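PDB 6KBQ: lectin from Pleurotus ostreatus, which binds calcium ions and, as a lectin, carbohydrate, including N-acetyl-D-galactosamine. Local coordinates for residues 148-153 / 162-167. Residues are numbered along the deposited sequence; the frame is centred on the assembly and turned at random.
Sequences MASILV and TFVTDE
Thr165 meets Ala149 just past the end of strand 160-164, at the open end of its hairpin with strand 146-155, and there the threonine hydroxyl takes the N-H of Ala149 in place of a main-chain carbonyl. With chi1 at 41°, OG1 is wedged between its own N and C, a position from which it accepts this N-H at 3.0 Å between Ala149 N and Thr165 OG1. The same hydroxyl is hydrogen-bonded to Lys54 O, while the methyl Thr165 CG2 lies 3.9 Å from Ala149 CB. Thr165 N keeps its main-chain bond, a longer one of 3.3 Å, to Ala149 O, which also receives Ser53 OG.

Further along, Ile151 and Phe163 form an antiparallel hydrogen-bonded pair, with Ile151 N 2.7 Å from Phe163 O and Phe163 N 2.8 Å from Ile151 O. The Phe163 ring is directed toward Val153, and Val153 CG2 comes obliquely to within 3.8 Å of Phe163 CD2; Ile151 O borders the rim of the ring, close to its plane. On the face that carries Ser150, Leu152, Thr162 and Val164, Thr162 with chi1 -58° puts OG1 beside its own N and turns CG2 toward Ser150. Thr162 CG2 presses to 3.2 Å from Ser150 OG, a tight van der Waals contact; that hydroxyl is hydrogen-bonded to Leu49 O. Thr162 OG1 lies against Leu152 CD1.

By accepting a backbone N-H through its hydroxyl, Thr165 extends the ladder past the last regular bridge and, through Lys54, ties the departing chain to strand 54-57.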
ATOM      1  N   MET A 148      -7.364   4.464 -15.173  1.00 30.24           N
ATOM      2  CA  MET A 148      -5.929   4.686 -15.213  1.00 31.84           C
ATOM      3  C   MET A 148      -5.311   3.984 -14.021  1.00 34.98           C
ATOM      4  O   MET A 148      -5.794   4.137 -12.890  1.00 31.84           O
ATOM      5  CB  MET A 148      -5.580   6.184 -15.174  1.00 32.74           C
ATOM      6  CG  MET A 148      -4.119   6.466 -14.811  1.00 34.32           C
ATOM      7  SD  MET A 148      -3.726   8.236 -14.717  1.00 34.95           S
ATOM      8  CE  MET A 148      -3.466   8.625 -16.441  1.00 32.85           C
ATOM      9  N   ALA A 149      -4.266   3.200 -14.270  1.00 30.81           N
ATOM     10  CA  ALA A 149      -3.592   2.529 -13.175  1.00 31.23           C
ATOM     11  C   ALA A 149      -2.097   2.548 -13.410  1.00 34.83           C
ATOM     12  O   ALA A 149      -1.612   2.565 -14.547  1.00 34.29           O
ATOM     13  CB  ALA A 149      -4.070   1.081 -12.995  1.00 30.25           C
ATOM     14  N   SER A 150      -1.372   2.531 -12.311  1.00 33.72           N
ATOM     15  CA  SER A 150       0.066   2.348 -12.322  1.00 32.91           C
ATOM     16  C   SER A 150       0.374   1.181 -11.393  1.00 36.04           C
ATOM     17  O   SER A 150      -0.132   1.139 -10.260  1.00 34.21           O
ATOM     18  CB  SER A 150       0.739   3.639 -11.858  1.00 37.74           C
ATOM     19  OG  SER A 150       2.133   3.578 -11.949  1.00 39.50           O
ATOM     20  N   ILE A 151       1.185   0.240 -11.865  1.00 31.31           N
ATOM     21  CA  ILE A 151       1.523  -0.977 -11.127  1.00 31.53           C
ATOM     22  C   ILE A 151       3.038  -1.016 -10.961  1.00 34.03           C
ATOM     23  O   ILE A 151       3.769  -1.308 -11.919  1.00 34.09           O
ATOM     24  CB  ILE A 151       1.020  -2.238 -11.845  1.00 32.38           C
ATOM     25  CG1 ILE A 151      -0.481  -2.148 -12.087  1.00 31.77           C
ATOM     26  CG2 ILE A 151       1.328  -3.506 -11.036  1.00 28.54           C
ATOM     27  CD1 ILE A 151      -0.947  -3.090 -13.147  1.00 29.66           C
ATOM     28  N   LEU A 152       3.521  -0.738  -9.756  1.00 28.10           N
ATOM     29  CA  LEU A 152       4.958  -0.768  -9.487  1.00 32.62           C
ATOM     30  C   LEU A 152       5.311  -2.155  -8.943  1.00 35.02           C
ATOM     31  O   LEU A 152       5.013  -2.479  -7.794  1.00 34.53           O
ATOM     32  CB  LEU A 152       5.332   0.344  -8.515  1.00 36.56           C
ATOM     33  CG  LEU A 152       6.792   0.428  -8.093  1.00 37.39           C
ATOM     34  CD1 LEU A 152       7.690   0.512  -9.321  1.00 37.37           C
ATOM     35  CD2 LEU A 152       6.991   1.625  -7.177  1.00 33.20           C
ATOM     36  N   VAL A 153       5.934  -2.985  -9.775  1.00 37.03           N
ATOM     37  CA  VAL A 153       6.294  -4.342  -9.389  1.00 36.25           C
ATOM     38  C   VAL A 153       7.659  -4.305  -8.725  1.00 38.24           C
ATOM     39  O   VAL A 153       8.592  -3.694  -9.248  1.00 41.55           O
ATOM     40  CB  VAL A 153       6.297  -5.278 -10.607  1.00 35.53           C
ATOM     41  CG1 VAL A 153       6.917  -6.638 -10.236  1.00 34.91           C
ATOM     42  CG2 VAL A 153       4.884  -5.460 -11.128  1.00 33.22           C
ATOM     43  N   THR A 162       7.665  -0.140 -13.359  1.00 38.76           N
ATOM     44  CA  THR A 162       6.275   0.308 -13.436  1.00 37.77           C
ATOM     45  C   THR A 162       5.620  -0.189 -14.715  1.00 34.28           C
ATOM     46  O   THR A 162       6.199  -0.087 -15.800  1.00 41.38           O
ATOM     47  CB  THR A 162       6.177   1.842 -13.371  1.00 39.65           C
ATOM     48  OG1 THR A 162       6.769   2.310 -12.162  1.00 39.82           O
ATOM     49  CG2 THR A 162       4.720   2.318 -13.401  1.00 35.18           C
ATOM     50  N   PHE A 163       4.412  -0.726 -14.580  1.00 34.53           N
ATOM     51  CA  PHE A 163       3.553  -1.082 -15.699  1.00 34.34           C
ATOM     52  C   PHE A 163       2.273  -0.265 -15.599  1.00 35.94           C
ATOM     53  O   PHE A 163       1.833   0.077 -14.493  1.00 32.11           O
ATOM     54  CB  PHE A 163       3.246  -2.572 -15.692  1.00 33.05           C
ATOM     55  CG  PHE A 163       4.478  -3.421 -15.723  1.00 40.50           C
ATOM     56  CD1 PHE A 163       5.023  -3.828 -16.932  1.00 40.46           C
ATOM     57  CD2 PHE A 163       5.118  -3.785 -14.544  1.00 40.03           C
ATOM     58  CE1 PHE A 163       6.176  -4.604 -16.964  1.00 39.47           C
ATOM     59  CE2 PHE A 163       6.260  -4.554 -14.569  1.00 40.10           C
ATOM     60  CZ  PHE A 163       6.795  -4.961 -15.784  1.00 42.23           C
ATOM     61  N   VAL A 164       1.683   0.065 -16.757  1.00 30.12           N
ATOM     62  CA  VAL A 164       0.609   1.049 -16.818  1.00 32.27           C
ATOM     63  C   VAL A 164      -0.500   0.547 -17.720  1.00 33.40           C
ATOM     64  O   VAL A 164      -0.290  -0.297 -18.592  1.00 34.51           O
ATOM     65  CB  VAL A 164       1.092   2.436 -17.311  1.00 33.87           C
ATOM     66  CG1 VAL A 164       2.122   2.997 -16.355  1.00 32.48           C
ATOM     67  CG2 VAL A 164       1.673   2.341 -18.731  1.00 32.06           C
ATOM     68  N   THR A 165      -1.700   1.079 -17.490  1.00 32.22           N
ATOM     69  CA  THR A 165      -2.792   0.906 -18.440  1.00 32.46           C
ATOM     70  C   THR A 165      -2.427   1.615 -19.739  1.00 32.71           C
ATOM     71  O   THR A 165      -1.948   2.754 -19.725  1.00 30.93           O
ATOM     72  CB  THR A 165      -4.093   1.487 -17.865  1.00 33.63           C
ATOM     73  OG1 THR A 165      -3.807   2.727 -17.206  1.00 30.73           O
ATOM     74  CG2 THR A 165      -4.712   0.543 -16.851  1.00 32.29           C
ATOM     75  N   ASP A 166      -2.622   0.936 -20.860  1.00 34.95           N
ATOM     76  CA  ASP A 166      -2.407   1.559 -22.160  1.00 33.67           C
ATOM     77  C   ASP A 166      -3.104   0.707 -23.213  1.00 37.82           C
ATOM     78  O   ASP A 166      -3.912  -0.170 -22.891  1.00 36.84           O
ATOM     79  CB  ASP A 166      -0.915   1.744 -22.462  1.00 32.87           C
ATOM     80  CG  ASP A 166      -0.134   0.427 -22.479  1.00 35.50           C
ATOM     81  OD1 ASP A 166      -0.723  -0.660 -22.699  1.00 34.87           O
ATOM     82  OD2 ASP A 166       1.099   0.487 -22.276  1.00 35.55           O
ATOM     83  N   GLU A 167      -2.758   0.955 -24.480  1.00 35.11           N
ATOM     84  CA  GLU A 167      -3.397   0.297 -25.610  1.00 38.25           C
ATOM     85  C   GLU A 167      -3.070  -1.189 -25.696  1.00 35.23           C
ATOM     86  O   GLU A 167      -3.731  -1.893 -26.457  1.00 38.55           O
ATOM     87  CB  GLU A 167      -2.995   1.006 -26.911  1.00 35.41           C
ATOM     88  CG  GLU A 167      -1.513   0.844 -27.293  1.00 34.73           C
ATOM     89  CD  GLU A 167      -0.559   1.833 -26.598  1.00 42.04           C
ATOM     90  OE1 GLU A 167      -0.983   2.652 -25.734  1.00 39.74           O
ATOM     91  OE2 GLU A 167       0.648   1.789 -26.930  1.00 44.83           O
TER